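Local coordinates for protein myosin regulatory light chain, striated adductor muscle (Argopecten irradians, PDB 1WDC) that binds calcium and, as a light chain of molluscan muscle myosin, confers calcium-dependent control on the Mg-ATPase of the motor, at residues E38-I43 with A58-A63; E62-G65 with T70-L73; A42-E45 with A50-D53; R126-E131 with V142-M147. One frame throughout, in Å; residues are numbered along the deposited sequence.

Contact 1 of 4, residues E38-I43 with A58-A63; sequences EDIKAI and AMLKEA. With MG (magnesium ion), chain D.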
loop_
_atom_site.group_PDB
_atom_site.type_symbol
_atom_site.label_atom_id
_atom_site.label_comp_id
_atom_site.label_asym_id
_atom_site.label_seq_id
_atom_site.Cartn_x
_atom_site.Cartn_y
_atom_site.Cartn_z
ATOM N N GLU B 38 28.108 -29.145 23.122
ATOM C CA GLU B 38 29.513 -28.933 23.378
ATOM C C GLU B 38 30.184 -28.340 22.154
ATOM O O GLU B 38 31.122 -27.587 22.286
ATOM C CB GLU B 38 30.177 -30.273 23.740
ATOM C CG GLU B 38 29.807 -30.838 25.109
ATOM C CD GLU B 38 28.369 -31.352 25.202
ATOM O OE1 GLU B 38 27.955 -32.121 24.299
ATOM O OE2 GLU B 38 27.678 -31.035 26.215
ATOM N N ASP B 39 29.794 -28.808 20.971
ATOM C CA ASP B 39 30.351 -28.332 19.689
ATOM C C ASP B 39 30.008 -26.863 19.417
ATOM O O ASP B 39 30.863 -26.066 19.030
ATOM C CB ASP B 39 29.767 -29.126 18.538
ATOM C CG ASP B 39 30.433 -30.454 18.330
ATOM O OD1 ASP B 39 31.653 -30.629 18.565
ATOM O OD2 ASP B 39 29.706 -31.305 17.830
ATOM N N ILE B 40 28.706 -26.597 19.399
ATOM C CA ILE B 40 28.178 -25.240 19.371
ATOM C C ILE B 40 28.915 -24.290 20.331
ATOM O O ILE B 40 29.250 -23.183 19.936
ATOM C CB ILE B 40 26.675 -25.268 19.701
ATOM C CG1 ILE B 40 25.920 -26.014 18.623
ATOM C CG2 ILE B 40 26.106 -23.864 19.802
ATOM C CD1 ILE B 40 24.489 -26.120 18.976
ATOM N N LYS B 41 29.140 -24.703 21.587
ATOM C CA LYS B 41 29.906 -23.919 22.575
ATOM C C LYS B 41 31.367 -23.760 22.189
ATOM O O LYS B 41 31.889 -22.651 22.232
ATOM C CB LYS B 41 29.846 -24.557 23.955
ATOM C CG LYS B 41 30.639 -23.836 25.058
ATOM C CD LYS B 41 30.093 -24.219 26.454
ATOM C CE LYS B 41 30.976 -23.741 27.610
ATOM N NZ LYS B 41 32.422 -24.054 27.362
ATOM N N ALA B 42 32.011 -24.834 21.751
ATOM C CA ALA B 42 33.399 -24.730 21.368
ATOM C C ALA B 42 33.574 -23.745 20.181
ATOM O O ALA B 42 34.403 -22.826 20.246
ATOM C CB ALA B 42 33.931 -26.085 21.024
ATOM N N ILE B 43 32.763 -23.915 19.124
ATOM C CA ILE B 43 32.785 -23.031 17.948
ATOM C C ILE B 43 32.322 -21.596 18.249
ATOM O O ILE B 43 32.967 -20.665 17.800
ATOM C CB ILE B 43 31.957 -23.633 16.758
ATOM C CG1 ILE B 43 32.329 -22.953 15.427
ATOM C CG2 ILE B 43 30.460 -23.470 16.995
ATOM C CD1 ILE B 43 33.804 -22.602 15.244
ATOM N N ALA B 58 18.476 -24.517 24.334
ATOM C CA ALA B 58 17.255 -24.303 23.604
ATOM C C ALA B 58 17.362 -24.441 22.061
ATOM O O ALA B 58 16.448 -24.978 21.433
ATOM C CB ALA B 58 16.664 -22.965 24.008
ATOM N N MET B 59 18.475 -24.040 21.445
ATOM C CA MET B 59 18.569 -24.168 19.992
ATOM C C MET B 59 18.760 -25.620 19.574
ATOM O O MET B 59 18.439 -25.996 18.445
ATOM C CB MET B 59 19.675 -23.260 19.414
ATOM C CG MET B 59 21.087 -23.512 19.889
ATOM S SD MET B 59 22.264 -22.149 19.587
ATOM C CE MET B 59 23.048 -22.766 18.173
ATOM N N LEU B 60 19.149 -26.453 20.539
ATOM C CA LEU B 60 19.259 -27.890 20.350
ATOM C C LEU B 60 17.915 -28.591 20.460
ATOM O O LEU B 60 17.619 -29.497 19.710
ATOM C CB LEU B 60 20.213 -28.470 21.384
ATOM C CG LEU B 60 21.662 -28.451 20.926
ATOM C CD1 LEU B 60 22.522 -29.158 21.928
ATOM C CD2 LEU B 60 21.766 -29.130 19.580
ATOM N N LYS B 61 17.088 -28.102 21.366
ATOM C CA LYS B 61 15.695 -28.481 21.486
ATOM C C LYS B 61 14.923 -28.223 20.201
ATOM O O LYS B 61 13.725 -28.447 20.143
ATOM C CB LYS B 61 15.057 -27.667 22.603
ATOM C CG LYS B 61 15.362 -28.172 23.985
ATOM C CD LYS B 61 14.110 -28.071 24.854
ATOM C CE LYS B 61 12.845 -27.797 24.030
ATOM N NZ LYS B 61 12.025 -26.679 24.626
ATOM N N GLU B 62 15.562 -27.594 19.226
ATOM C CA GLU B 62 14.904 -27.333 17.962
ATOM C C GLU B 62 14.985 -28.518 17.003
ATOM O O GLU B 62 14.034 -28.769 16.269
ATOM C CB GLU B 62 15.459 -26.046 17.339
ATOM C CG GLU B 62 14.869 -24.785 17.973
ATOM C CD GLU B 62 15.437 -23.496 17.395
ATOM O OE1 GLU B 62 15.760 -23.479 16.198
ATOM O OE2 GLU B 62 15.554 -22.491 18.135
ATOM N N ALA B 63 16.039 -29.329 17.119
ATOM C CA ALA B 63 16.116 -30.627 16.421
ATOM C C ALA B 63 15.350 -31.767 17.147
ATOM O O ALA B 63 15.716 -32.144 18.265
ATOM C CB ALA B 63 17.572 -31.014 16.221
HETATM MG MG MG D . 29.897 -33.430 16.942
HETATM O O HOH W 1 28.976 -33.898 19.126
#
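Segment 38-43 lies within helix 37-47 and faces the C-terminal part of helix 53-60, the two backbones coming nearest at I40 and L60, whose CA atoms are 9.4 Å apart; a type I beta turn runs from L60 to A63. I40 carries the contact from its side: CG2 meets M59 alone, whereas CD1 serves both M59 and L60. The CG2 methyl meets the CE methyl of M59 tip to tip at 3.6 Å, and CD1 of I40 lies 3.7 Å from the same CE, which thus sits against both arms of the isoleucine. M59 starts with CG wedged between the backbone N and the carbonyl carbon (chi1 61°), and a bend at its far end (chi3 -100°) turns CE to I40. L60 instead slides past I40 in the opposite direction, CD1 of I40 lying 4.1 Å from CD2 of L60. This is packing inside an EF-hand pair, and I40 directly follows the last ligand of the metal loop: D39 gives OD2 to the magnesium ion at 2.3 Å, and water 1 binds the same ion at 2.4 Å. D28, D30, D32 and the backbone O of F34 complete the site. V35, L56 and an aromatic side chain of another protein chain also pack on I40, and the O of M59 is hydrogen-bonded to an aromatic side chain of a partner chain.

Contact 2 of 4, residues E62-G65 with T70-L73; sequences EAPG and TMFL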
loop_
_atom_site.group_PDB
_atom_site.type_symbol
_atom_site.label_atom_id
_atom_site.label_comp_id
_atom_site.label_asym_id
_atom_site.label_seq_id
_atom_site.Cartn_x
_atom_site.Cartn_y
_atom_site.Cartn_z
ATOM N N GLU B 62 15.562 -27.594 19.226
ATOM C CA GLU B 62 14.904 -27.333 17.962
ATOM C C GLU B 62 14.985 -28.518 17.003
ATOM O O GLU B 62 14.034 -28.769 16.269
ATOM C CB GLU B 62 15.459 -26.046 17.339
ATOM C CG GLU B 62 14.869 -24.785 17.973
ATOM C CD GLU B 62 15.437 -23.496 17.395
ATOM O OE1 GLU B 62 15.760 -23.479 16.198
ATOM O OE2 GLU B 62 15.554 -22.491 18.135
ATOM N N ALA B 63 16.039 -29.329 17.119
ATOM C CA ALA B 63 16.116 -30.627 16.421
ATOM C C ALA B 63 15.350 -31.767 17.147
ATOM O O ALA B 63 15.716 -32.144 18.265
ATOM C CB ALA B 63 17.572 -31.014 16.221
ATOM N N PRO B 64 14.297 -32.343 16.505
ATOM C CA PRO B 64 13.474 -33.467 17.007
ATOM C C PRO B 64 14.270 -34.697 17.484
ATOM O O PRO B 64 14.023 -35.238 18.569
ATOM C CB PRO B 64 12.596 -33.830 15.804
ATOM C CG PRO B 64 12.502 -32.578 15.012
ATOM C CD PRO B 64 13.894 -31.978 15.131
ATOM N N GLY B 65 15.182 -35.164 16.639
ATOM C CA GLY B 65 16.145 -36.148 17.074
ATOM C C GLY B 65 17.587 -35.702 16.918
ATOM O O GLY B 65 17.935 -34.533 17.134
ATOM N N THR B 70 21.374 -33.933 7.919
ATOM C CA THR B 70 20.048 -34.041 7.335
ATOM C C THR B 70 19.026 -33.298 8.190
ATOM O O THR B 70 18.140 -32.598 7.679
ATOM C CB THR B 70 19.659 -35.530 7.192
ATOM O OG1 THR B 70 20.324 -36.070 6.058
ATOM C CG2 THR B 70 18.222 -35.704 6.971
ATOM N N MET B 71 19.182 -33.413 9.500
ATOM C CA MET B 71 18.303 -32.732 10.427
ATOM C C MET B 71 18.681 -31.219 10.478
ATOM O O MET B 71 17.800 -30.359 10.674
ATOM C CB MET B 71 18.433 -33.425 11.783
ATOM C CG MET B 71 18.065 -32.611 12.976
ATOM S SD MET B 71 16.334 -32.611 13.174
ATOM C CE MET B 71 15.893 -34.027 12.159
ATOM N N PHE B 72 19.947 -30.916 10.151
ATOM C CA PHE B 72 20.497 -29.545 10.151
ATOM C C PHE B 72 19.905 -28.741 8.992
ATOM O O PHE B 72 19.530 -27.587 9.137
ATOM C CB PHE B 72 22.031 -29.591 9.991
ATOM C CG PHE B 72 22.706 -28.216 9.958
ATOM C CD1 PHE B 72 23.034 -27.549 11.142
ATOM C CD2 PHE B 72 23.117 -27.650 8.760
ATOM C CE1 PHE B 72 23.769 -26.348 11.119
ATOM C CE2 PHE B 72 23.849 -26.459 8.728
ATOM C CZ PHE B 72 24.176 -25.806 9.908
ATOM N N LEU B 73 20.148 -29.265 7.811
ATOM C CA LEU B 73 19.548 -28.777 6.597
ATOM C C LEU B 73 18.082 -28.467 6.808
ATOM O O LEU B 73 17.617 -27.376 6.469
ATOM C CB LEU B 73 19.703 -29.853 5.542
ATOM C CG LEU B 73 19.807 -29.450 4.082
ATOM C CD1 LEU B 73 20.367 -28.032 3.888
ATOM C CD2 LEU B 73 20.682 -30.503 3.441
#
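M71, on helix 69-79, reaches back to the loop that leads from helix 53-60, and its side chain supplies every contact made from the helix side. The backbones are closest at A63 and M71, with 6.7 Å between their CA atoms. The apolar contacts fall into two groups. In the first, the CB methyl of A63 points at the helix and rests against the middle of the methionine, 3.7 Å from CG of M71 and equally far from its SD. In the second, the sulfur meets the proline: CD of P64 lies 3.2 Å from SD of M71, a close approach, and the two side chains cross obliquely. The CE methyl of M71 is the more distant neighbour of this ring, 4.1 Å from CD of P64. A folded chain makes this possible: CG stands opposite the backbone N (chi1 157°), then bends at chi2 (81°) and chi3 (18°) curl SD and CE along the loop instead of letting them run straight out. Replacing M71 by an alanine would probably leave the A63 methyl and the P64 ring without their helix-side neighbour and open a gap between the loop and the helix. Polar bonding serves the backbone: N of M71 is hydrogen-bonded to OD1 of N68, one residue ahead of the helix. CB of F72 points away from the loop, and its ring meets F24 edge-to-face and also contacts F76. The loop folds back on the first turn of helix 69-79, consistent with the second helix-loop-helix of an EF-hand pair.

Contact 3 of 4, residues A42-E45 with A50-D53; sequences AISE and APDD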
loop_
_atom_site.group_PDB
_atom_site.type_symbol
_atom_site.label_atom_id
_atom_site.label_comp_id
_atom_site.label_asym_id
_atom_site.label_seq_id
_atom_site.Cartn_x
_atom_site.Cartn_y
_atom_site.Cartn_z
ATOM N N ALA B 42 32.011 -24.834 21.751
ATOM C CA ALA B 42 33.399 -24.730 21.368
ATOM C C ALA B 42 33.574 -23.745 20.181
ATOM O O ALA B 42 34.403 -22.826 20.246
ATOM C CB ALA B 42 33.931 -26.085 21.024
ATOM N N ILE B 43 32.763 -23.915 19.124
ATOM C CA ILE B 43 32.785 -23.031 17.948
ATOM C C ILE B 43 32.322 -21.596 18.249
ATOM O O ILE B 43 32.967 -20.665 17.800
ATOM C CB ILE B 43 31.957 -23.633 16.758
ATOM C CG1 ILE B 43 32.329 -22.953 15.427
ATOM C CG2 ILE B 43 30.460 -23.470 16.995
ATOM C CD1 ILE B 43 33.804 -22.602 15.244
ATOM N N SER B 44 31.326 -21.417 19.125
ATOM C CA SER B 44 30.874 -20.077 19.525
ATOM C C SER B 44 31.972 -19.336 20.233
ATOM O O SER B 44 32.279 -18.199 19.892
ATOM C CB SER B 44 29.674 -20.130 20.472
ATOM O OG SER B 44 28.463 -20.393 19.786
ATOM N N GLU B 45 32.531 -19.955 21.265
ATOM C CA GLU B 45 33.537 -19.295 22.074
ATOM C C GLU B 45 34.720 -18.943 21.233
ATOM O O GLU B 45 35.580 -18.202 21.668
ATOM C CB GLU B 45 34.014 -20.221 23.166
ATOM C CG GLU B 45 33.081 -20.331 24.343
ATOM C CD GLU B 45 33.535 -21.379 25.326
ATOM O OE1 GLU B 45 34.280 -22.279 24.911
ATOM O OE2 GLU B 45 33.080 -21.345 26.487
ATOM N N ALA B 50 30.145 -16.344 23.403
ATOM C CA ALA B 50 29.272 -17.474 23.173
ATOM C C ALA B 50 27.915 -17.121 23.792
ATOM O O ALA B 50 27.842 -16.216 24.631
ATOM C CB ALA B 50 29.882 -18.749 23.809
ATOM N N PRO B 51 26.809 -17.732 23.288
ATOM C CA PRO B 51 25.510 -17.524 23.932
ATOM C C PRO B 51 25.451 -18.264 25.247
ATOM O O PRO B 51 26.145 -19.258 25.432
ATOM C CB PRO B 51 24.528 -18.096 22.926
ATOM C CG PRO B 51 25.304 -19.166 22.230
ATOM C CD PRO B 51 26.712 -18.669 22.148
ATOM N N ASP B 52 24.581 -17.832 26.146
ATOM C CA ASP B 52 24.477 -18.500 27.447
ATOM C C ASP B 52 23.871 -19.906 27.316
ATOM O O ASP B 52 23.219 -20.224 26.324
ATOM C CB ASP B 52 23.719 -17.595 28.443
ATOM C CG ASP B 52 22.359 -18.117 28.812
ATOM O OD1 ASP B 52 21.407 -17.902 28.040
ATOM O OD2 ASP B 52 22.226 -18.654 29.930
ATOM N N ASP B 53 24.289 -20.800 28.203
ATOM C CA ASP B 53 23.999 -22.213 28.040
ATOM C C ASP B 53 22.501 -22.515 28.121
ATOM O O ASP B 53 22.048 -23.568 27.659
ATOM C CB ASP B 53 24.771 -23.032 29.085
ATOM C CG ASP B 53 24.903 -24.515 28.704
ATOM O OD1 ASP B 53 23.999 -25.301 29.093
ATOM O OD2 ASP B 53 25.922 -24.894 28.065
#
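S44 holds OG opposite its carbonyl carbon and beside the backbone N (chi1 -78°), and E45 sets CG in the same way (chi1 -79°); these torsions set OG of S44 and CG of E45 against the loop at A50 and P51, while the helix backbone already directs CB of S44 to it. The CB methyl of A50 settles over the helix surface between the two residues, 3.6 Å from CB of S44 and 3.6 Å from CG of E45. Beyond it, CD of the P51 ring approaches S44 and lies 3.4 Å from OG, with CB of S44 a little farther, at 3.7 Å from the same CD. The hydroxyl thus has a ring CH2 group beside it, while its hydrogen bond goes back along its own helix to the O of I40. E45 touches A50 through the aliphatic part of its chain; the extended remainder carries OE2 to a salt bridge with NZ of K41. After P51 the chain enters helix 53-60, with D52 as its N-cap, weakly bonded through its carboxylate to N of K54 and N of E55. What results is the linker between the two helix-loop-helix units of the EF-hand pair, folded back against helix 37-47.

Contact 4 of 4, residues R126-E131 with V142-M147; sequences RMTFKE and VKFTAM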
loop_
_atom_site.group_PDB
_atom_site.type_symbol
_atom_site.label_atom_id
_atom_site.label_comp_id
_atom_site.label_asym_id
_atom_site.label_seq_id
_atom_site.Cartn_x
_atom_site.Cartn_y
_atom_site.Cartn_z
ATOM N N ARG B 126 13.091 1.010 14.190
ATOM C CA ARG B 126 14.458 1.156 14.620
ATOM C C ARG B 126 15.371 0.086 13.945
ATOM O O ARG B 126 16.437 0.420 13.366
ATOM C CB ARG B 126 14.468 1.019 16.139
ATOM C CG ARG B 126 15.485 1.871 16.867
ATOM C CD ARG B 126 15.955 1.167 18.137
ATOM N NE ARG B 126 17.265 0.573 17.904
ATOM C CZ ARG B 126 17.654 -0.631 18.310
ATOM N NH1 ARG B 126 17.044 -1.255 19.316
ATOM N NH2 ARG B 126 18.763 -1.131 17.793
ATOM N N MET B 127 14.891 -1.168 13.931
ATOM C CA MET B 127 15.681 -2.325 13.487
ATOM C C MET B 127 15.810 -2.434 11.982
ATOM O O MET B 127 16.813 -2.917 11.480
ATOM C CB MET B 127 15.093 -3.638 14.023
ATOM C CG MET B 127 15.374 -3.939 15.503
ATOM S SD MET B 127 16.999 -3.308 16.134
ATOM C CE MET B 127 18.228 -4.184 15.061
ATOM N N THR B 128 14.762 -2.057 11.266
ATOM C CA THR B 128 14.775 -2.127 9.818
ATOM C C THR B 128 15.779 -1.161 9.259
ATOM O O THR B 128 16.556 -1.499 8.368
ATOM C CB THR B 128 13.429 -1.758 9.292
ATOM O OG1 THR B 128 12.497 -2.731 9.737
ATOM C CG2 THR B 128 13.429 -1.721 7.805
ATOM N N PHE B 129 15.744 0.057 9.784
ATOM C CA PHE B 129 16.523 1.138 9.198
ATOM C C PHE B 129 17.926 1.297 9.824
ATOM O O PHE B 129 18.782 1.975 9.259
ATOM C CB PHE B 129 15.739 2.469 9.257
ATOM C CG PHE B 129 14.547 2.527 8.326
ATOM C CD1 PHE B 129 14.715 2.651 6.961
ATOM C CD2 PHE B 129 13.265 2.307 8.803
ATOM C CE1 PHE B 129 13.612 2.525 6.096
ATOM C CE2 PHE B 129 12.184 2.180 7.929
ATOM C CZ PHE B 129 12.366 2.283 6.600
ATOM N N LYS B 130 18.182 0.608 10.936
ATOM C CA LYS B 130 19.551 0.391 11.425
ATOM C C LYS B 130 20.445 -0.216 10.324
ATOM O O LYS B 130 21.632 0.122 10.197
ATOM C CB LYS B 130 19.514 -0.544 12.655
ATOM C CG LYS B 130 20.788 -0.584 13.515
ATOM C CD LYS B 130 20.515 -1.161 14.909
ATOM C CE LYS B 130 21.725 -0.992 15.834
ATOM N NZ LYS B 130 22.167 -2.284 16.469
ATOM N N GLU B 131 19.830 -1.013 9.452
ATOM C CA GLU B 131 20.578 -1.793 8.483
ATOM C C GLU B 131 20.538 -1.256 7.039
ATOM O O GLU B 131 21.472 -1.491 6.262
ATOM C CB GLU B 131 20.084 -3.235 8.539
ATOM C CG GLU B 131 21.196 -4.261 8.791
ATOM C CD GLU B 131 22.097 -3.910 9.983
ATOM O OE1 GLU B 131 21.569 -3.567 11.070
ATOM O OE2 GLU B 131 23.339 -4.008 9.837
ATOM N N VAL B 142 16.501 -1.833 -4.011
ATOM C CA VAL B 142 16.995 -2.953 -4.777
ATOM C C VAL B 142 18.044 -3.635 -3.907
ATOM O O VAL B 142 17.992 -4.848 -3.708
ATOM C CB VAL B 142 17.600 -2.528 -6.123
ATOM C CG1 VAL B 142 18.107 -3.722 -6.836
ATOM C CG2 VAL B 142 16.563 -1.874 -6.992
ATOM N N LYS B 143 18.847 -2.830 -3.214
ATOM C CA LYS B 143 19.938 -3.367 -2.426
ATOM C C LYS B 143 19.431 -3.916 -1.156
ATOM O O LYS B 143 20.021 -4.826 -0.617
ATOM C CB LYS B 143 20.978 -2.309 -2.095
ATOM C CG LYS B 143 22.292 -2.519 -2.834
ATOM C CD LYS B 143 22.448 -3.997 -3.336
ATOM C CE LYS B 143 21.997 -4.179 -4.813
ATOM N NZ LYS B 143 21.617 -5.599 -5.182
ATOM N N PHE B 144 18.500 -3.193 -0.560
ATOM C CA PHE B 144 17.827 -3.669 0.628
ATOM C C PHE B 144 17.159 -5.048 0.403
ATOM O O PHE B 144 17.169 -5.904 1.287
ATOM C CB PHE B 144 16.786 -2.649 1.062
ATOM C CG PHE B 144 16.009 -3.071 2.270
ATOM C CD1 PHE B 144 16.518 -2.868 3.542
ATOM C CD2 PHE B 144 14.748 -3.656 2.137
ATOM C CE1 PHE B 144 15.774 -3.232 4.666
ATOM C CE2 PHE B 144 14.014 -4.017 3.250
ATOM C CZ PHE B 144 14.521 -3.806 4.512
ATOM N N THR B 145 16.527 -5.245 -0.746
ATOM C CA THR B 145 15.911 -6.529 -1.044
ATOM C C THR B 145 16.940 -7.664 -1.095
ATOM O O THR B 145 16.725 -8.699 -0.469
ATOM C CB THR B 145 15.127 -6.466 -2.364
ATOM O OG1 THR B 145 14.091 -5.474 -2.259
ATOM C CG2 THR B 145 14.512 -7.806 -2.675
ATOM N N ALA B 146 18.050 -7.469 -1.816
ATOM C CA ALA B 146 19.180 -8.393 -1.780
ATOM C C ALA B 146 19.672 -8.698 -0.345
ATOM O O ALA B 146 19.731 -9.851 0.053
ATOM C CB ALA B 146 20.304 -7.844 -2.616
ATOM N N MET B 147 19.880 -7.656 0.457
ATOM C CA MET B 147 20.219 -7.775 1.871
ATOM C C MET B 147 19.214 -8.603 2.645
ATOM O O MET B 147 19.581 -9.333 3.558
ATOM C CB MET B 147 20.303 -6.391 2.518
ATOM C CG MET B 147 19.990 -6.378 4.015
ATOM S SD MET B 147 20.647 -4.928 4.900
ATOM C CE MET B 147 19.174 -4.327 5.635
#
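M147 lays its terminal methyl across the side chain of E131, CE 3.2 Å from CB of E131, the two side chains crossing at about a right angle. The pair joins helix 122-131 at E131 to helix 141-149, a helix-loop-helix unit whose linking segment holds the short strands 134-135 and 138-139. CG of M147 stands opposite its backbone N (chi1 152°); the chain stays extended through chi2 and then bends at chi3 (125°), which swings CE against E131, also within 3.7 Å of its CG, while SD of M147 lies 3.8 Å from the O of E131. E131 thus meets the sulfur end with its aliphatic part and its backbone, and its carboxylate leads away. Aromatic side chains of another protein chain pack on E131 and on M147. An alanine in place of M147 would probably leave E131 without this neighbour and open a gap between the two helices. One turn earlier on each helix, T128 meets F144 at about a right angle. OG1 of T128 is hydrogen-bonded to the O of E124, and its methyl is turned to the ring. F120 touches T128, and P133 and F139 border F144. The methyl approaches the ring obliquely at its far end, CG2 of T128 being 4.0 Å from CZ of F144.

Contacts 1, 2 and 3 cluster in the half of the chain that holds the magnesium site, whereas contact 4 lies in the other half, its centre about 29 Å from that of contact 1. Contacts 1 and 3 start on the same stretch of helix 37-47, with centres about 9 Å apart; contact 3 closes before contact 2 opens, and contact 4 comes last. Contact 1 passes E62 and A63 on to contact 2, centres about 11 Å apart. Contacts 1 to 3 link helix 37-47, helix 53-60 with its flanking loops, and helix 69-79, while contact 4 joins helices 122-131 and 141-149. The separation is consistent with the two lobes of a myosin light chain, and residues of both halves pack on another protein chain.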